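Local coordinates for acetyltransferase, GNAT family (Enterococcus faecalis, PDB 1U6M), which belongs to the GNAT family of acetyltransferases and probably transfers an acyl group, as its relatives do, though its own substrate is not established, at residues L60-I71 with I129-V140; E107-L115 with A141-N152. All coordinates share one frame; numbering follows the deposited sequence.

Contact 1: residues L60-I71 with I129-V140. With SO4 (sulfate ion), chain E.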
loop_
_atom_site.group_PDB
_atom_site.type_symbol
_atom_site.label_atom_id
_atom_site.label_comp_id
_atom_site.label_asym_id
_atom_site.label_seq_id
_atom_site.Cartn_x
_atom_site.Cartn_y
_atom_site.Cartn_z
ATOM N N LEU A 60 -1.073 8.677 1.493
ATOM C CA LEU A 60 -0.942 9.625 2.594
ATOM C C LEU A 60 0.449 9.525 3.182
ATOM O O LEU A 60 0.939 8.416 3.428
ATOM C CB LEU A 60 -1.999 9.337 3.673
ATOM C CG LEU A 60 -2.555 10.420 4.583
ATOM C CD1 LEU A 60 -3.180 11.604 3.828
ATOM C CD2 LEU A 60 -3.554 9.732 5.399
ATOM N N VAL A 61 1.081 10.674 3.425
ATOM C CA VAL A 61 2.475 10.699 3.908
ATOM C C VAL A 61 2.489 11.110 5.372
ATOM O O VAL A 61 1.740 12.011 5.782
ATOM C CB VAL A 61 3.343 11.705 2.991
ATOM C CG1 VAL A 61 4.603 12.151 3.653
ATOM C CG2 VAL A 61 3.695 11.052 1.666
ATOM N N TYR A 62 3.318 10.460 6.184
ATOM C CA TYR A 62 3.677 11.018 7.494
ATOM C C TYR A 62 5.065 11.652 7.480
ATOM O O TYR A 62 6.053 10.958 7.343
ATOM C CB TYR A 62 3.632 9.961 8.574
ATOM C CG TYR A 62 3.718 10.547 9.963
ATOM C CD1 TYR A 62 4.957 10.849 10.553
ATOM C CD2 TYR A 62 2.566 10.831 10.676
ATOM C CE1 TYR A 62 5.047 11.376 11.825
ATOM C CE2 TYR A 62 2.635 11.386 11.929
ATOM C CZ TYR A 62 3.872 11.627 12.495
ATOM O OH TYR A 62 3.886 12.147 13.753
ATOM N N GLU A 63 5.142 12.953 7.663
ATOM C CA GLU A 63 6.423 13.674 7.588
ATOM C C GLU A 63 7.028 13.916 8.980
ATOM O O GLU A 63 6.391 14.493 9.855
ATOM C CB GLU A 63 6.208 14.996 6.856
ATOM C CG GLU A 63 7.314 15.452 6.006
ATOM C CD GLU A 63 6.982 16.748 5.331
ATOM O OE1 GLU A 63 6.377 16.717 4.232
ATOM O OE2 GLU A 63 7.338 17.797 5.903
ATOM N N HIS A 64 8.206 13.364 9.224
ATOM C CA HIS A 64 8.864 13.545 10.500
ATOM C C HIS A 64 10.192 14.268 10.256
ATOM O O HIS A 64 10.977 13.849 9.421
ATOM C CB HIS A 64 9.105 12.230 11.251
ATOM C CG HIS A 64 9.934 12.421 12.498
ATOM N ND1 HIS A 64 11.297 12.168 12.548
ATOM C CD2 HIS A 64 9.610 12.944 13.709
ATOM C CE1 HIS A 64 11.763 12.481 13.746
ATOM N NE2 HIS A 64 10.759 12.951 14.470
ATOM N N ALA A 65 10.420 15.360 10.985
ATOM C CA ALA A 65 11.621 16.201 10.814
ATOM C C ALA A 65 11.737 16.601 9.340
ATOM O O ALA A 65 12.819 16.448 8.748
ATOM C CB ALA A 65 12.928 15.441 11.299
ATOM N N GLY A 66 10.615 17.052 8.753
ATOM C CA GLY A 66 10.525 17.360 7.290
ATOM C C GLY A 66 11.022 16.296 6.291
ATOM O O GLY A 66 11.601 16.605 5.262
ATOM N N GLU A 67 10.773 15.031 6.593
ATOM C CA GLU A 67 11.201 13.926 5.786
ATOM C C GLU A 67 10.060 12.885 5.777
ATOM O O GLU A 67 9.429 12.685 6.805
ATOM C CB GLU A 67 12.429 13.361 6.473
ATOM C CG GLU A 67 12.977 12.096 5.892
ATOM C CD GLU A 67 14.466 12.197 5.781
ATOM O OE1 GLU A 67 14.961 12.378 4.642
ATOM O OE2 GLU A 67 15.121 12.147 6.854
ATOM N N VAL A 68 9.821 12.230 4.637
ATOM C CA VAL A 68 8.876 11.099 4.506
ATOM C C VAL A 68 9.236 9.920 5.416
ATOM O O VAL A 68 10.231 9.228 5.170
ATOM C CB VAL A 68 8.694 10.648 3.030
ATOM C CG1 VAL A 68 7.674 9.486 2.921
ATOM C CG2 VAL A 68 8.219 11.836 2.153
ATOM N N ALA A 69 8.445 9.690 6.473
ATOM C CA ALA A 69 8.777 8.689 7.474
ATOM C C ALA A 69 7.966 7.397 7.325
ATOM O O ALA A 69 8.363 6.331 7.835
ATOM C CB ALA A 69 8.643 9.266 8.859
ATOM N N GLY A 70 6.816 7.501 6.651
ATOM C CA GLY A 70 5.838 6.400 6.515
ATOM C C GLY A 70 4.774 6.840 5.490
ATOM O O GLY A 70 4.555 8.046 5.260
ATOM N N ILE A 71 4.132 5.852 4.864
ATOM C CA ILE A 71 3.069 6.090 3.909
ATOM C C ILE A 71 1.916 5.119 4.205
ATOM O O ILE A 71 2.131 4.019 4.685
ATOM C CB ILE A 71 3.583 5.912 2.442
ATOM C CG1 ILE A 71 4.014 4.451 2.131
ATOM C CG2 ILE A 71 4.650 6.986 2.110
ATOM C CD1 ILE A 71 4.571 4.269 0.692
ATOM N N ILE A 129 4.169 5.823 14.201
ATOM C CA ILE A 129 3.796 6.396 12.878
ATOM C C ILE A 129 2.716 5.597 12.133
ATOM O O ILE A 129 1.749 6.184 11.630
ATOM C CB ILE A 129 5.022 6.658 12.004
ATOM C CG1 ILE A 129 5.859 7.766 12.679
ATOM C CG2 ILE A 129 4.606 7.011 10.500
ATOM C CD1 ILE A 129 7.226 8.043 12.062
ATOM N N GLY A 130 2.824 4.271 12.145
ATOM C CA GLY A 130 1.849 3.419 11.490
ATOM C C GLY A 130 0.460 3.586 12.069
ATOM O O GLY A 130 -0.544 3.606 11.349
ATOM N N SER A 131 0.425 3.733 13.387
ATOM C CA SER A 131 -0.797 3.738 14.093
ATOM C C SER A 131 -1.416 5.093 13.920
ATOM O O SER A 131 -2.619 5.165 13.809
ATOM C CB SER A 131 -0.601 3.320 15.558
ATOM O OG SER A 131 -1.537 4.014 16.398
ATOM N N LYS A 132 -0.619 6.151 13.820
ATOM C CA LYS A 132 -1.169 7.479 13.439
ATOM C C LYS A 132 -1.648 7.625 11.998
ATOM O O LYS A 132 -2.572 8.359 11.740
ATOM C CB LYS A 132 -0.135 8.579 13.605
ATOM C CG LYS A 132 0.301 8.802 14.968
ATOM C CD LYS A 132 1.287 9.951 14.908
ATOM C CE LYS A 132 0.539 11.272 14.951
ATOM N NZ LYS A 132 1.322 12.200 15.850
ATOM N N LEU A 133 -0.962 6.984 11.060
ATOM C CA LEU A 133 -1.397 6.948 9.684
ATOM C C LEU A 133 -2.773 6.265 9.585
ATOM O O LEU A 133 -3.660 6.733 8.891
ATOM C CB LEU A 133 -0.319 6.268 8.792
ATOM C CG LEU A 133 0.827 7.177 8.329
ATOM C CD1 LEU A 133 1.895 6.342 7.721
ATOM C CD2 LEU A 133 0.299 8.198 7.332
ATOM N N LEU A 134 -2.928 5.185 10.317
ATOM C CA LEU A 134 -4.144 4.418 10.368
ATOM C C LEU A 134 -5.314 5.260 10.962
ATOM O O LEU A 134 -6.445 5.214 10.432
ATOM C CB LEU A 134 -3.830 3.166 11.166
ATOM C CG LEU A 134 -4.844 2.116 11.506
ATOM C CD1 LEU A 134 -5.548 1.553 10.260
ATOM C CD2 LEU A 134 -4.096 1.028 12.276
ATOM N N ASP A 135 -5.039 6.061 12.004
ATOM C CA ASP A 135 -6.051 6.987 12.540
ATOM C C ASP A 135 -6.606 7.996 11.508
ATOM O O ASP A 135 -7.697 8.529 11.698
ATOM C CB ASP A 135 -5.498 7.807 13.744
ATOM C CG ASP A 135 -5.322 6.970 15.003
ATOM O OD1 ASP A 135 -5.832 5.826 15.089
ATOM O OD2 ASP A 135 -4.647 7.464 15.937
ATOM N N ALA A 136 -5.816 8.317 10.489
ATOM C CA ALA A 136 -6.113 9.368 9.506
ATOM C C ALA A 136 -6.908 8.824 8.360
ATOM O O ALA A 136 -7.359 9.569 7.517
ATOM C CB ALA A 136 -4.791 9.948 8.927
ATOM N N LEU A 137 -7.054 7.515 8.312
ATOM C CA LEU A 137 -7.623 6.870 7.139
ATOM C C LEU A 137 -9.154 6.932 6.975
ATOM O O LEU A 137 -9.605 6.882 5.844
ATOM C CB LEU A 137 -7.127 5.419 7.043
ATOM C CG LEU A 137 -5.673 5.257 6.505
ATOM C CD1 LEU A 137 -5.299 3.817 6.414
ATOM C CD2 LEU A 137 -5.419 6.033 5.142
ATOM N N PRO A 138 -9.966 6.979 8.071
ATOM C CA PRO A 138 -11.429 7.123 7.898
ATOM C C PRO A 138 -11.850 8.311 7.053
ATOM O O PRO A 138 -12.725 8.192 6.234
ATOM C CB PRO A 138 -11.938 7.305 9.347
ATOM C CG PRO A 138 -10.968 6.451 10.119
ATOM C CD PRO A 138 -9.638 6.866 9.501
ATOM N N GLU A 139 -11.240 9.446 7.257
ATOM C CA GLU A 139 -11.519 10.621 6.426
ATOM C C GLU A 139 -11.196 10.418 4.922
ATOM O O GLU A 139 -11.918 10.926 4.023
ATOM C CB GLU A 139 -10.770 11.805 7.020
ATOM C CG GLU A 139 -10.972 11.938 8.627
ATOM C CD GLU A 139 -9.905 11.181 9.563
ATOM O OE1 GLU A 139 -9.992 9.933 9.800
ATOM O OE2 GLU A 139 -9.014 11.860 10.141
ATOM N N VAL A 140 -10.122 9.663 4.656
ATOM C CA VAL A 140 -9.800 9.231 3.310
ATOM C C VAL A 140 -10.896 8.300 2.714
ATOM O O VAL A 140 -11.375 8.571 1.651
ATOM C CB VAL A 140 -8.396 8.572 3.215
ATOM C CG1 VAL A 140 -8.134 8.162 1.768
ATOM C CG2 VAL A 140 -7.355 9.563 3.675
HETATM O O2 SO4 E . 5.449 0.786 12.937
HETATM O O3 SO4 E . 4.913 2.307 13.807
HETATM O O4 SO4 E . 6.366 1.475 13.889
#

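Contact 2: residues E107-L115 with A141-N152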
loop_
_atom_site.group_PDB
_atom_site.type_symbol
_atom_site.label_atom_id
_atom_site.label_comp_id
_atom_site.label_asym_id
_atom_site.label_seq_id
_atom_site.Cartn_x
_atom_site.Cartn_y
_atom_site.Cartn_z
ATOM N N GLU A 107 -7.737 -9.432 -3.234
ATOM C CA GLU A 107 -7.688 -9.218 -1.805
ATOM C C GLU A 107 -8.766 -8.287 -1.214
ATOM O O GLU A 107 -8.935 -8.227 -0.007
ATOM C CB GLU A 107 -6.263 -8.843 -1.379
ATOM C CG GLU A 107 -5.634 -7.663 -2.071
ATOM C CD GLU A 107 -4.126 -7.573 -1.811
ATOM O OE1 GLU A 107 -3.535 -6.477 -1.722
ATOM O OE2 GLU A 107 -3.512 -8.631 -1.708
ATOM N N THR A 108 -9.501 -7.594 -2.076
ATOM C CA THR A 108 -10.527 -6.647 -1.646
ATOM C C THR A 108 -11.934 -7.243 -1.611
ATOM O O THR A 108 -12.171 -8.267 -2.231
ATOM C CB THR A 108 -10.531 -5.339 -2.484
ATOM O OG1 THR A 108 -11.161 -5.573 -3.761
ATOM C CG2 THR A 108 -9.127 -4.806 -2.672
ATOM N N LEU A 109 -12.832 -6.599 -0.862
ATOM C CA LEU A 109 -14.280 -6.822 -0.947
ATOM C C LEU A 109 -14.998 -5.618 -1.602
ATOM O O LEU A 109 -14.522 -4.480 -1.491
ATOM C CB LEU A 109 -14.891 -7.057 0.431
ATOM C CG LEU A 109 -14.565 -8.332 1.207
ATOM C CD1 LEU A 109 -15.553 -8.466 2.342
ATOM C CD2 LEU A 109 -14.563 -9.608 0.317
ATOM N N PRO A 110 -16.150 -5.861 -2.299
ATOM C CA PRO A 110 -16.883 -4.737 -2.938
ATOM C C PRO A 110 -17.221 -3.608 -1.955
ATOM O O PRO A 110 -17.462 -3.876 -0.797
ATOM C CB PRO A 110 -18.186 -5.411 -3.444
ATOM C CG PRO A 110 -17.867 -6.851 -3.579
ATOM C CD PRO A 110 -16.815 -7.175 -2.537
ATOM N N ASN A 111 -17.264 -2.361 -2.392
ATOM C CA ASN A 111 -17.747 -1.282 -1.504
ATOM C C ASN A 111 -16.890 -0.798 -0.271
ATOM O O ASN A 111 -17.310 0.103 0.466
ATOM C CB ASN A 111 -19.197 -1.603 -1.061
ATOM C CG ASN A 111 -20.133 -1.877 -2.274
ATOM O OD1 ASN A 111 -20.785 -2.934 -2.336
ATOM N ND2 ASN A 111 -20.156 -0.940 -3.252
ATOM N N GLU A 112 -15.709 -1.371 -0.068
ATOM C CA GLU A 112 -14.741 -0.799 0.872
ATOM C C GLU A 112 -13.735 0.143 0.168
ATOM O O GLU A 112 -13.510 0.041 -1.049
ATOM C CB GLU A 112 -14.041 -1.918 1.646
ATOM C CG GLU A 112 -12.937 -2.583 0.870
ATOM C CD GLU A 112 -12.580 -3.928 1.378
ATOM O OE1 GLU A 112 -11.750 -4.598 0.735
ATOM O OE2 GLU A 112 -13.136 -4.346 2.399
ATOM N N TRP A 113 -13.176 1.097 0.911
ATOM C CA TRP A 113 -11.880 1.678 0.581
ATOM C C TRP A 113 -10.833 0.714 1.170
ATOM O O TRP A 113 -10.835 0.432 2.379
ATOM C CB TRP A 113 -11.749 3.040 1.171
ATOM C CG TRP A 113 -10.538 3.843 0.675
ATOM C CD1 TRP A 113 -10.513 4.741 -0.351
ATOM C CD2 TRP A 113 -9.197 3.830 1.223
ATOM N NE1 TRP A 113 -9.246 5.286 -0.482
ATOM C CE2 TRP A 113 -8.425 4.738 0.465
ATOM C CE3 TRP A 113 -8.581 3.122 2.267
ATOM C CZ2 TRP A 113 -7.066 4.978 0.741
ATOM C CZ3 TRP A 113 -7.215 3.355 2.542
ATOM C CH2 TRP A 113 -6.481 4.267 1.791
ATOM N N TYR A 114 -10.043 0.093 0.301
ATOM C CA TYR A 114 -9.148 -0.944 0.753
ATOM C C TYR A 114 -7.735 -0.410 1.125
ATOM O O TYR A 114 -7.086 0.286 0.313
ATOM C CB TYR A 114 -9.008 -2.015 -0.311
ATOM C CG TYR A 114 -8.039 -3.113 0.098
ATOM C CD1 TYR A 114 -6.804 -3.273 -0.562
ATOM C CD2 TYR A 114 -8.330 -3.978 1.145
ATOM C CE1 TYR A 114 -5.916 -4.296 -0.193
ATOM C CE2 TYR A 114 -7.408 -5.006 1.523
ATOM C CZ TYR A 114 -6.228 -5.134 0.850
ATOM O OH TYR A 114 -5.328 -6.116 1.228
ATOM N N LEU A 115 -7.284 -0.735 2.345
ATOM C CA LEU A 115 -5.946 -0.379 2.801
ATOM C C LEU A 115 -4.971 -1.426 2.311
ATOM O O LEU A 115 -4.936 -2.527 2.810
ATOM C CB LEU A 115 -5.866 -0.225 4.325
ATOM C CG LEU A 115 -4.458 -0.105 4.982
ATOM C CD1 LEU A 115 -3.745 1.082 4.467
ATOM C CD2 LEU A 115 -4.522 -0.107 6.580
ATOM N N ALA A 141 -11.267 7.214 3.393
ATOM C CA ALA A 141 -12.388 6.419 2.967
ATOM C C ALA A 141 -13.603 7.350 2.705
ATOM O O ALA A 141 -14.106 7.404 1.623
ATOM C CB ALA A 141 -12.702 5.348 3.989
ATOM N N LYS A 142 -14.029 8.112 3.701
ATOM C CA LYS A 142 -15.203 8.986 3.580
ATOM C C LYS A 142 -15.151 9.881 2.325
ATOM O O LYS A 142 -16.052 9.844 1.509
ATOM C CB LYS A 142 -15.390 9.805 4.883
ATOM C CG LYS A 142 -16.235 11.050 4.773
ATOM C CD LYS A 142 -16.748 11.431 6.147
ATOM C CE LYS A 142 -17.540 12.764 6.081
ATOM N NZ LYS A 142 -17.792 13.414 7.446
ATOM N N ALA A 143 -14.082 10.647 2.155
ATOM C CA ALA A 143 -13.909 11.495 0.975
ATOM C C ALA A 143 -13.910 10.702 -0.326
ATOM O O ALA A 143 -13.858 11.280 -1.400
ATOM C CB ALA A 143 -12.635 12.275 1.078
ATOM N N SER A 144 -13.978 9.385 -0.244
ATOM C CA SER A 144 -13.911 8.544 -1.418
ATOM C C SER A 144 -15.333 8.045 -1.700
ATOM O O SER A 144 -15.587 7.305 -2.643
ATOM C CB SER A 144 -12.983 7.363 -1.113
ATOM O OG SER A 144 -12.422 6.833 -2.278
ATOM N N GLY A 145 -16.263 8.450 -0.845
ATOM C CA GLY A 145 -17.636 7.954 -0.923
ATOM C C GLY A 145 -17.826 6.536 -0.453
ATOM O O GLY A 145 -18.834 5.917 -0.749
ATOM N N LYS A 146 -16.872 6.012 0.306
ATOM C CA LYS A 146 -16.984 4.662 0.814
ATOM C C LYS A 146 -17.446 4.686 2.291
ATOM O O LYS A 146 -17.127 5.596 3.038
ATOM C CB LYS A 146 -15.668 3.904 0.567
ATOM C CG LYS A 146 -15.303 3.723 -0.934
ATOM C CD LYS A 146 -16.251 2.695 -1.548
ATOM C CE LYS A 146 -16.060 2.381 -3.061
ATOM N NZ LYS A 146 -16.395 3.540 -3.961
ATOM N N GLN A 147 -18.230 3.689 2.698
ATOM C CA GLN A 147 -18.748 3.596 4.064
ATOM C C GLN A 147 -18.058 2.522 4.879
ATOM O O GLN A 147 -18.413 2.314 6.033
ATOM C CB GLN A 147 -20.248 3.283 4.065
ATOM C CG GLN A 147 -21.132 4.459 3.757
ATOM C CD GLN A 147 -22.125 4.087 2.699
ATOM O OE1 GLN A 147 -23.015 3.252 2.927
ATOM N NE2 GLN A 147 -21.962 4.670 1.511
ATOM N N ALA A 148 -17.109 1.829 4.262
ATOM C CA ALA A 148 -16.304 0.842 4.939
ATOM C C ALA A 148 -14.827 1.030 4.496
ATOM O O ALA A 148 -14.535 1.428 3.361
ATOM C CB ALA A 148 -16.820 -0.529 4.675
ATOM N N LEU A 149 -13.917 0.821 5.438
ATOM C CA LEU A 149 -12.488 0.915 5.216
ATOM C C LEU A 149 -12.109 -0.529 5.472
ATOM O O LEU A 149 -12.500 -1.040 6.528
ATOM C CB LEU A 149 -11.919 1.767 6.294
ATOM C CG LEU A 149 -10.697 2.648 6.262
ATOM C CD1 LEU A 149 -10.422 3.131 7.680
ATOM C CD2 LEU A 149 -9.503 1.909 5.684
ATOM N N GLY A 150 -11.410 -1.216 4.561
ATOM C CA GLY A 150 -11.118 -2.642 4.813
ATOM C C GLY A 150 -9.657 -3.014 4.699
ATOM O O GLY A 150 -8.879 -2.231 4.184
ATOM N N LEU A 151 -9.273 -4.194 5.191
ATOM C CA LEU A 151 -7.854 -4.590 5.215
ATOM C C LEU A 151 -7.732 -6.098 5.369
ATOM O O LEU A 151 -8.717 -6.776 5.759
ATOM C CB LEU A 151 -7.047 -3.839 6.333
ATOM C CG LEU A 151 -7.379 -3.950 7.836
ATOM C CD1 LEU A 151 -6.969 -5.312 8.390
ATOM C CD2 LEU A 151 -6.735 -2.863 8.626
ATOM N N ASN A 152 -6.555 -6.644 5.063
ATOM C CA ASN A 152 -6.308 -8.050 5.339
ATOM C C ASN A 152 -5.168 -8.103 6.346
ATOM O O ASN A 152 -4.193 -7.347 6.195
ATOM C CB ASN A 152 -5.858 -8.820 4.093
ATOM C CG ASN A 152 -6.933 -8.913 3.039
ATOM O OD1 ASN A 152 -8.008 -9.376 3.291
ATOM N ND2 ASN A 152 -6.637 -8.431 1.859
HETATM O O HOH W 1 -19.133 1.918 1.152
HETATM O O HOH W 2 -4.407 -4.838 4.015
#

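Contact 1: residues L60-I71 with I129-V140
Tyr62, pointing from its strand toward helix 129-135, meets its first turn at Ile129, Lys132 and Leu133 and makes a worked example of an aromatic residue seating a helix on a sheet. Its CB meets Ile129 CG2 at 3.7 Å and, slightly farther off, Leu133 CG at 4.0 Å. With CG anti to the backbone N (chi1 -168°), the ring then passes under Ile129, whose CG1 stands over one face in a CH-pi contact, 4.2 Å from the ring centroid. CD1 and CE1 are the ring atoms nearest that methylene. CE2 instead meets the aliphatic part of Lys132, with CD 3.6 Å away. At the tip, Lys132 NZ gives Tyr62 OH only a weak hydrogen bond of 3.3 Å; the stronger partner of the hydroxyl is the backbone N of Ser2.

Beside the ring, Ile129 CD1 reaches Ala69 CB on the next strand at 3.7 Å. Leu133 splits its branches: CD2 lies against the backbone of Leu60 to Tyr62, while CD1 rests on that of Gly70 and Ile71. Leu60 CD2 extends the apolar seam to Ala136 CB, 3.7 Å away, and on to Leu137 and Val140.

Gly130 N weakly bonds a sulfate, probably from the crystallisation liquor, that Arg125 also binds; the ion's place at the N-terminal end of the helix is consistent with the site where GNAT relatives bind the pyrophosphate of acetyl-CoA.

Contact 2: residues E107-L115 with A141-N152
Trp113 and Tyr114 pair in parallel with Leu149 and Gly150, the axes of strands 112-115 and 148-152 approaching to 4.3 Å at an angle of 35°. Trp113 N donates to Ala148 O at 2.8 Å, and Gly150 N returns a bond of 2.8 Å to Trp113 O, so that one residue is gripped by the two flanking its partner, the normal parallel pattern. Leu115 N adds a nearly straight bond to Gly150 O at 2.9 Å.

The indole of Trp113, swung anti to its own N (chi1 -169°), is met by the second segment on several sides, and Leu137 and Val140 of helix 137-142 also pack on it. Ala141 N lies over one face, Ser144 OG comes to the edge near the ring plane, 3.4 Å from CD1, and Leu149 CD2 touches CE3. Lys146 lays its CB and CG against the backbone of Glu112 and Trp113, while its NZ leaves for a salt bridge with Glu78.

On the other face of the sheet, Glu112 runs extended beside Gly150, and its OE1 receives Leu109 N from above the carboxylate plane, bracing the turn before the strand. Asn152 ND2 donates to Glu107 O at 3.0 Å, with the acceptor close to the amide plane and a bond angle of 166°; this bond orients the amide, and the same nitrogen gives Tyr114 OH a weak, bent one.

Beyond Gly150 the direct bonding gives way: a water accepts from Asn152 N and lies close to Leu115 O, to which it probably donates. That water, and a CA-CA spacing growing from 4.7 Å at Trp113-Leu149 to 5.2 Å at Leu115-Leu151, suggest that the strands begin to part here, consistent with the splay between parallel strands that admits acetyl-CoA in GNAT enzymes.

How the contacts relate
The two contacts alternate along the chain, in the order 60-71, 107-115, 129-140, 141-152, and their centres lie about 18 Å apart. Strand 112-120, the helical run from 129 to 142 and strand 148-154 form a beta-alpha-beta crossover: contact 1 seats the earlier part of the helical run on the antiparallel hairpin, and contact 2 pairs the two parallel strands and covers Trp113 with the end of the run. Helix 137-142 serves both, Val140 CG1 packing 3.5 Å from Trp113 CZ2 and Leu137 against Leu115. Since strands 67-76 and 112-120 are neighbours, a single mixed sheet carries both contacts, so the probable cofactor-phosphate end of helix 129-135 and the parallel strand pair belong to one fold unit.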